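Local coordinates for protein shikimate dehydrogenase (NADP(+)) (Thermus thermophilus, PDB 2D5C) that catalyses the reversible, NADPH-linked reduction of 3-dehydroshikimate to shikimate, a step of chorismate biosynthesis on the way to the aromatic amino acids, at residues G252-E255 / A256-A260; P165-K168 / A169-A172. One frame throughout, in Å; residues are numbered along the deposited sequence.

Interaction 1: G252-E255 / A256-A260; sequences GMEE and AARRA. With SO4 (sulfate ion), chain D.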
ATOM      1  N   GLY A 252     -17.138  12.671 -11.120  1.00 34.73           N
ATOM      2  CA  GLY A 252     -16.390  12.887 -12.342  1.00 32.30           C
ATOM      3  C   GLY A 252     -16.077  11.559 -13.002  1.00 34.76           C
ATOM      4  O   GLY A 252     -16.139  11.419 -14.221  1.00 28.95           O
ATOM      5  N   MET A 253     -15.729  10.565 -12.190  1.00 30.57           N
ATOM      6  CA  MET A 253     -15.434   9.255 -12.727  1.00 26.73           C
ATOM      7  C   MET A 253     -16.700   8.606 -13.289  1.00 25.60           C
ATOM      8  O   MET A 253     -16.640   7.872 -14.273  1.00 31.64           O
ATOM      9  CB  MET A 253     -14.812   8.372 -11.638  1.00 29.62           C
ATOM     10  CG  MET A 253     -13.416   8.843 -11.247  1.00 25.39           C
ATOM     11  SD  MET A 253     -12.659   7.866  -9.916  1.00 28.78           S
ATOM     12  CE  MET A 253     -12.479   6.312 -10.759  1.00 27.94           C
ATOM     13  N   GLU A 254     -17.841   8.882 -12.672  1.00 28.44           N
ATOM     14  CA  GLU A 254     -19.095   8.298 -13.141  1.00 27.12           C
ATOM     15  C   GLU A 254     -19.391   8.859 -14.524  1.00 33.67           C
ATOM     16  O   GLU A 254     -19.699   8.116 -15.460  1.00 28.84           O
ATOM     17  CB  GLU A 254     -20.243   8.644 -12.197  1.00 34.99           C
ATOM     18  CG  GLU A 254     -21.494   7.814 -12.445  1.00 29.60           C
ATOM     19  CD  GLU A 254     -22.693   8.336 -11.691  1.00 38.94           C
ATOM     20  OE1 GLU A 254     -22.540   8.709 -10.507  1.00 41.31           O
ATOM     21  OE2 GLU A 254     -23.792   8.366 -12.283  1.00 41.20           O
ATOM     22  N   GLU A 255     -19.271  10.177 -14.641  1.00 32.12           N
ATOM     23  CA  GLU A 255     -19.513  10.867 -15.902  1.00 37.35           C
ATOM     24  C   GLU A 255     -18.609  10.331 -17.004  1.00 39.90           C
ATOM     25  O   GLU A 255     -19.034  10.174 -18.148  1.00 36.76           O
ATOM     26  CB  GLU A 255     -19.283  12.369 -15.722  1.00 42.86           C
ATOM     27  CG  GLU A 255     -19.505  13.194 -16.977  1.00 54.97           C
ATOM     28  CD  GLU A 255     -20.818  12.865 -17.662  1.00 63.10           C
ATOM     29  OE1 GLU A 255     -21.839  12.725 -16.952  1.00 67.89           O
ATOM     30  OE2 GLU A 255     -20.832  12.758 -18.908  1.00 63.78           O
ATOM     31  N   ALA A 256     -17.362  10.031 -16.649  1.00 39.21           N
ATOM     32  CA  ALA A 256     -16.393   9.510 -17.602  1.00 36.63           C
ATOM     33  C   ALA A 256     -16.769   8.115 -18.102  1.00 39.63           C
ATOM     34  O   ALA A 256     -16.538   7.782 -19.264  1.00 38.81           O
ATOM     35  CB  ALA A 256     -15.004   9.478 -16.961  1.00 40.62           C
ATOM     36  N   ALA A 257     -17.336   7.294 -17.224  1.00 34.58           N
ATOM     37  CA  ALA A 257     -17.723   5.941 -17.615  1.00 33.11           C
ATOM     38  C   ALA A 257     -18.957   5.999 -18.499  1.00 38.63           C
ATOM     39  O   ALA A 257     -19.108   5.214 -19.441  1.00 36.19           O
ATOM     40  CB  ALA A 257     -18.013   5.093 -16.380  1.00 35.84           C
ATOM     41  N   ARG A 258     -19.834   6.943 -18.182  1.00 35.62           N
ATOM     42  CA  ARG A 258     -21.072   7.125 -18.918  1.00 42.69           C
ATOM     43  C   ARG A 258     -20.738   7.453 -20.373  1.00 44.78           C
ATOM     44  O   ARG A 258     -21.308   6.881 -21.301  1.00 44.74           O
ATOM     45  CB  ARG A 258     -21.884   8.256 -18.275  1.00 38.60           C
ATOM     46  CG  ARG A 258     -23.324   8.356 -18.755  1.00 47.40           C
ATOM     47  CD  ARG A 258     -24.067   9.497 -18.061  1.00 47.38           C
ATOM     48  NE  ARG A 258     -24.204   9.294 -16.617  1.00 53.54           N
ATOM     49  CZ  ARG A 258     -24.935   8.332 -16.058  1.00 53.34           C
ATOM     50  NH1 ARG A 258     -25.602   7.470 -16.813  1.00 54.86           N
ATOM     51  NH2 ARG A 258     -25.004   8.238 -14.738  1.00 54.87           N
ATOM     52  N   ARG A 259     -19.790   8.362 -20.565  1.00 45.96           N
ATOM     53  CA  ARG A 259     -19.393   8.762 -21.905  1.00 48.16           C
ATOM     54  C   ARG A 259     -18.616   7.670 -22.628  1.00 46.86           C
ATOM     55  O   ARG A 259     -18.532   7.671 -23.855  1.00 50.78           O
ATOM     56  CB  ARG A 259     -18.559  10.040 -21.832  1.00 50.37           C
ATOM     57  CG  ARG A 259     -19.300  11.192 -21.177  1.00 54.78           C
ATOM     58  CD  ARG A 259     -18.410  12.415 -20.998  1.00 64.58           C
ATOM     59  NE  ARG A 259     -17.192  12.105 -20.255  1.00 70.28           N
ATOM     60  CZ  ARG A 259     -16.354  13.019 -19.776  1.00 73.60           C
ATOM     61  NH1 ARG A 259     -16.603  14.311 -19.958  1.00 76.31           N
ATOM     62  NH2 ARG A 259     -15.265  12.645 -19.117  1.00 76.16           N
ATOM     63  N   ALA A 260     -18.067   6.729 -21.870  1.00 49.55           N
ATOM     64  CA  ALA A 260     -17.285   5.643 -22.450  1.00 52.26           C
ATOM     65  C   ALA A 260     -18.094   4.450 -22.965  1.00 55.46           C
ATOM     66  O   ALA A 260     -17.581   3.662 -23.761  1.00 53.10           O
ATOM     67  CB  ALA A 260     -16.239   5.165 -21.443  1.00 51.20           C
TER
HETATM   68  S   SO4 D1403     -28.430   6.761 -12.182  1.00 56.46           S
HETATM   69  O1  SO4 D1403     -27.075   6.476 -13.033  1.00 49.75           O
HETATM   70  O2  SO4 D1403     -28.103   7.877 -11.319  1.00 54.68           O
HETATM   71  O3  SO4 D1403     -29.425   7.019 -12.994  1.00 58.64           O
HETATM   72  O4  SO4 D1403     -28.571   5.570 -11.382  1.00 51.20           O
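R258 offers a single nitrogen, NH2, to two anions at once: OE2 of E254, one turn back along the same helix, and a bound sulfate ion. The salt bridge to the glutamate is short, NH2 to OE2 2.7 Å, but as a hydrogen bond it is weak and bent, with 122° at the hydrogen. Carboxylate and guanidinium planes are turned 66° apart, so the two groups meet at an angle rather than as a flat two-bonded pair. The sulfate bond is straighter: O1 lies in the guanidinium plane at its edge, 3.2 Å from NH2 of R258, with 161° at the hydrogen. Both side chains leave the helix with CG anti to the backbone N, which lays them side by side and pointing the same way. The ion, probably from the crystallisation liquor, is also hydrogen-bonded by the backbone N of T227.

This is an i to i+4 ion pair on helix 250-260, the last helix of the chain, and backbone bonds of the same spacing run beneath it, among them R258 N to E254 O at 3.0 Å. E255 and R259 repeat the spacing, but without a hydrogen bond between their side chains. OE2 of E255 lies 3.2 Å from CG of R259, and its salt bridge to NE of R259 is long, 3.9 Å; the oxygen stands well out of the guanidinium plane, and the attraction is of charge alone. CG of E255 sits over one face of that guanidinium, offset toward the rim. Elsewhere on the helix, M253 and A257 pack on M19 of helix 16-26, and A257 also touches L15 of the shikimate-binding segment.

Interaction 2: P165-K168 / A169-A172; sequences PLEK and AREA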
ATOM      1  N   PRO A 165     -36.301 -18.002  -0.457  1.00 24.29           N
ATOM      2  CA  PRO A 165     -36.668 -18.491  -1.781  1.00 25.35           C
ATOM      3  C   PRO A 165     -36.944 -17.206  -2.554  1.00 27.00           C
ATOM      4  O   PRO A 165     -37.267 -16.180  -1.946  1.00 26.02           O
ATOM      5  CB  PRO A 165     -37.911 -19.330  -1.510  1.00 28.65           C
ATOM      6  CG  PRO A 165     -38.508 -18.690  -0.301  1.00 27.30           C
ATOM      7  CD  PRO A 165     -37.298 -18.397   0.550  1.00 24.51           C
ATOM      8  N   LEU A 166     -36.830 -17.254  -3.875  1.00 26.96           N
ATOM      9  CA  LEU A 166     -36.999 -16.072  -4.708  1.00 23.59           C
ATOM     10  C   LEU A 166     -38.289 -15.257  -4.575  1.00 26.28           C
ATOM     11  O   LEU A 166     -38.262 -14.035  -4.752  1.00 29.46           O
ATOM     12  CB  LEU A 166     -36.791 -16.445  -6.174  1.00 27.79           C
ATOM     13  CG  LEU A 166     -36.645 -15.279  -7.151  1.00 20.27           C
ATOM     14  CD1 LEU A 166     -35.401 -14.466  -6.814  1.00 29.87           C
ATOM     15  CD2 LEU A 166     -36.538 -15.825  -8.570  1.00 25.71           C
ATOM     16  N   GLU A 167     -39.405 -15.907  -4.253  1.00 25.98           N
ATOM     17  CA  GLU A 167     -40.675 -15.176  -4.151  1.00 25.82           C
ATOM     18  C   GLU A 167     -40.732 -14.174  -3.002  1.00 27.14           C
ATOM     19  O   GLU A 167     -41.614 -13.318  -2.962  1.00 28.27           O
ATOM     20  CB  GLU A 167     -41.866 -16.143  -4.076  1.00 28.50           C
ATOM     21  CG  GLU A 167     -42.053 -16.886  -2.761  1.00 27.34           C
ATOM     22  CD  GLU A 167     -41.444 -18.276  -2.758  1.00 32.03           C
ATOM     23  OE1 GLU A 167     -41.761 -19.052  -1.832  1.00 35.86           O
ATOM     24  OE2 GLU A 167     -40.645 -18.595  -3.667  1.00 40.12           O
ATOM     25  N   LYS A 168     -39.780 -14.261  -2.081  1.00 29.30           N
ATOM     26  CA  LYS A 168     -39.739 -13.323  -0.967  1.00 25.82           C
ATOM     27  C   LYS A 168     -39.351 -11.941  -1.478  1.00 24.92           C
ATOM     28  O   LYS A 168     -39.401 -10.963  -0.729  1.00 26.22           O
ATOM     29  CB  LYS A 168     -38.737 -13.792   0.084  1.00 26.39           C
ATOM     30  CG  LYS A 168     -39.259 -14.928   0.948  1.00 33.64           C
ATOM     31  CD  LYS A 168     -40.300 -14.429   1.941  1.00 41.87           C
ATOM     32  CE  LYS A 168     -39.673 -13.481   2.957  1.00 47.70           C
ATOM     33  NZ  LYS A 168     -40.640 -13.078   4.017  1.00 54.74           N
ATOM     34  N   ALA A 169     -38.961 -11.855  -2.750  1.00 21.20           N
ATOM     35  CA  ALA A 169     -38.577 -10.566  -3.324  1.00 21.45           C
ATOM     36  C   ALA A 169     -39.758  -9.588  -3.248  1.00 25.49           C
ATOM     37  O   ALA A 169     -39.569  -8.376  -3.222  1.00 23.97           O
ATOM     38  CB  ALA A 169     -38.134 -10.740  -4.795  1.00 24.93           C
ATOM     39  N   ARG A 170     -40.974 -10.123  -3.214  1.00 24.24           N
ATOM     40  CA  ARG A 170     -42.168  -9.273  -3.148  1.00 26.61           C
ATOM     41  C   ARG A 170     -42.263  -8.540  -1.821  1.00 30.26           C
ATOM     42  O   ARG A 170     -42.974  -7.535  -1.714  1.00 30.38           O
ATOM     43  CB  ARG A 170     -43.433 -10.113  -3.362  1.00 30.10           C
ATOM     44  CG  ARG A 170     -43.570 -10.665  -4.775  1.00 34.13           C
ATOM     45  CD  ARG A 170     -44.734 -11.646  -4.906  1.00 44.44           C
ATOM     46  NE  ARG A 170     -44.671 -12.713  -3.908  1.00 51.51           N
ATOM     47  CZ  ARG A 170     -45.327 -13.867  -4.000  1.00 56.75           C
ATOM     48  NH1 ARG A 170     -46.096 -14.113  -5.053  1.00 62.25           N
ATOM     49  NH2 ARG A 170     -45.226 -14.772  -3.033  1.00 56.68           N
ATOM     50  N   GLU A 171     -41.541  -9.033  -0.817  1.00 28.01           N
ATOM     51  CA  GLU A 171     -41.556  -8.419   0.508  1.00 30.05           C
ATOM     52  C   GLU A 171     -40.313  -7.593   0.825  1.00 30.92           C
ATOM     53  O   GLU A 171     -40.201  -7.024   1.910  1.00 29.37           O
ATOM     54  CB  GLU A 171     -41.730  -9.497   1.573  1.00 34.36           C
ATOM     55  CG  GLU A 171     -43.032 -10.257   1.444  1.00 44.10           C
ATOM     56  CD  GLU A 171     -42.990 -11.592   2.149  1.00 53.68           C
ATOM     57  OE1 GLU A 171     -42.622 -11.621   3.341  1.00 57.41           O
ATOM     58  OE2 GLU A 171     -43.331 -12.611   1.509  1.00 58.33           O
ATOM     59  N   ALA A 172     -39.375  -7.526  -0.110  1.00 22.85           N
ATOM     60  CA  ALA A 172     -38.160  -6.750   0.114  1.00 24.60           C
ATOM     61  C   ALA A 172     -38.440  -5.281  -0.175  1.00 27.29           C
ATOM     62  O   ALA A 172     -39.344  -4.965  -0.950  1.00 27.93           O
ATOM     63  CB  ALA A 172     -37.045  -7.246  -0.799  1.00 26.76           C
TER
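K168 and E171 form the salt bridge of this 3-10 segment, NZ of the lysine standing 2.6 Å from OE1 of the glutamate three residues on. NZ reaches that oxygen from above the carboxylate plane, 47° out of it. The lysine chain curls to get there: chi2 and chi3, -73° and -66°, both fold it over toward the following residues, whereas E171 stays extended beyond CG. The methylenes follow the same curve, with CD of K168 3.6 Å from OE2 of E171, the carboxylate thus resting against the aliphatic part of the lysine as well as its charge. With an alanine in place of K168, the carboxylate of E171 would probably lose this positive mate and be freer to turn.

Backbone hydrogen bonds step by three residues, the mark of a 3-10 helix. A169 N binds L166 O at 3.0 Å, R170 N binds E167 O at 3.3 Å, and E171 N binds K168 O at 2.9 Å; each donor stands above the plane of its carbonyl. The backbone O of E167 takes a second, weak bond from NE of R170, also 3.3 Å long, so R170 reaches this oxygen from main chain and, weakly, from side chain.

E167 and R170 also touch through a methylene and a guanidinium face: CB of E167 lies over it, 3.8 Å from NH2 of R170, while the two charged groups remain apart.

The segment is part of the link from edge strand 162-163 across to strand 174-177, which lies next to 119-122 in the parallel Rossmann-type sheet. L166 packs on W145 and L122, A169 and A172 lie on L120 of strand 119-122, and both K168 and E171 rest their side chains against W143 of strand 142-145.

The two contacts lie far from each other, with centres about 33 Å and nearest atoms about 23 Å apart, and do not touch. Interaction 2 comes first along the chain, in the connection between strands 162-163 and 174-177 of the parallel sheet that carries the NADP(+) site. Interaction 1 follows near the C-terminus, on helix 250-260, packed against helices 16-26 and 229-244 near the shikimate site, the side chain of A257 about 9 Å from the ligand. The closing helix thus returns the chain to the substrate-binding part of the enzyme. Each is a local pairing of charged side chains within its own helical segment, interaction 2 lying in the NADP(+)-binding domain.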